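Local coordinates for outer membrane protein (Bartonella henselae, PDB 2FI9) that is of unknown function but belongs to the DUF498/DUF598 family and is possibly associated with the outer membrane, at residues T100-T103 against G104-V107. Sequence-based numbering, arbitrary orientation.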
# COMPACT_ATOMS: atom_id res chain seq x y z
N THR A 100 -7.12 -6.00 -3.96
CA THR A 100 -7.05 -4.75 -4.66
C THR A 100 -8.39 -4.02 -4.55
O THR A 100 -9.43 -4.64 -4.33
CB THR A 100 -6.71 -4.98 -6.14
OG1 THR A 100 -7.74 -5.78 -6.71
CG2 THR A 100 -5.36 -5.75 -6.29
N MET A 101 -8.34 -2.71 -4.75
CA MET A 101 -9.52 -1.79 -4.69
C MET A 101 -8.93 -0.45 -5.14
O MET A 101 -7.69 -0.30 -5.23
CB MET A 101 -10.04 -1.66 -3.23
CG MET A 101 -8.94 -1.32 -2.16
SD MET A 101 -9.22 -1.79 -0.41
CE MET A 101 -8.99 -3.57 -0.53
N SER A 102 -9.78 0.52 -5.44
CA SER A 102 -9.29 1.86 -5.77
C SER A 102 -8.37 2.42 -4.68
O SER A 102 -8.39 1.96 -3.51
CB SER A 102 -10.48 2.80 -5.96
OG SER A 102 -11.09 3.03 -4.70
N THR A 103 -7.56 3.41 -5.04
CA THR A 103 -6.65 4.03 -4.07
C THR A 103 -7.45 4.64 -2.92
O THR A 103 -7.07 4.50 -1.76
CB THR A 103 -5.70 5.04 -4.74
OG1 THR A 103 -4.75 4.31 -5.52
CG2 THR A 103 -4.92 5.91 -3.68
N GLY A 104 -8.58 5.28 -3.23
CA GLY A 104 -9.44 5.88 -2.19
C GLY A 104 -9.91 4.85 -1.17
O GLY A 104 -9.77 5.03 0.03
N ALA A 105 -10.43 3.73 -1.69
CA ALA A 105 -10.92 2.63 -0.87
C ALA A 105 -9.79 2.04 -0.04
O ALA A 105 -9.99 1.72 1.12
CB ALA A 105 -11.56 1.55 -1.75
N ALA A 106 -8.62 1.89 -0.64
CA ALA A 106 -7.50 1.29 0.08
C ALA A 106 -7.07 2.19 1.25
O ALA A 106 -6.79 1.71 2.37
CB ALA A 106 -6.34 1.02 -0.86
N VAL A 107 -7.02 3.50 1.01
CA VAL A 107 -6.69 4.45 2.09
C VAL A 107 -7.65 4.29 3.26
O VAL A 107 -7.22 4.17 4.42
CB VAL A 107 -6.71 5.94 1.60
CG1 VAL A 107 -6.73 6.93 2.80
CG2 VAL A 107 -5.53 6.22 0.64
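Ser-102 OG accepts a hydrogen bond from Ala-105 N at 3.2 Å, and the N-H...O angle of 162° makes this a nearly straight, if rather long, N-cap bond. The torsion responsible is chi1 (70°): it sets OG between the backbone N and the carbonyl carbon of Ser-102 and points it at Ala-105 N, one of the first-turn N-H groups with no earlier carbonyl in the helix to bond to. From the same residue, Ser-102 O receives Ala-106 N at 2.9 Å. One residue further on, Thr-103 O takes Val-107 N, also at 2.9 Å. Val-107 CG2 packs against Thr-103 O at 3.3 Å, on the tight side of the contact, where Thr-103 and Val-107 are both buried and both reach Phe-26. Thr-103 OG1 has its hydrogen-bond partners outside the turn, Phe-125 O and Gly-77 N, which ties the helix start to the neighbouring loops.

Toward solvent, Met-101 and Ala-105 are partly exposed, and their contact is apolar, with Met-101 CB 3.8 Å from Ala-105 CB. Chi1 of Met-101 (51°) brings CG back toward the helix start, 3.7 Å from Ala-106 CB.

The Ser-102 OG to Ala-105 N bond makes the serine N-cap, and the two i to i+4 bonds begin the helix. Strand 97-101, helix 103-115 and the parallel strand 120-124 form a beta-alpha-beta crossover, with strand 71-75 between the two strands.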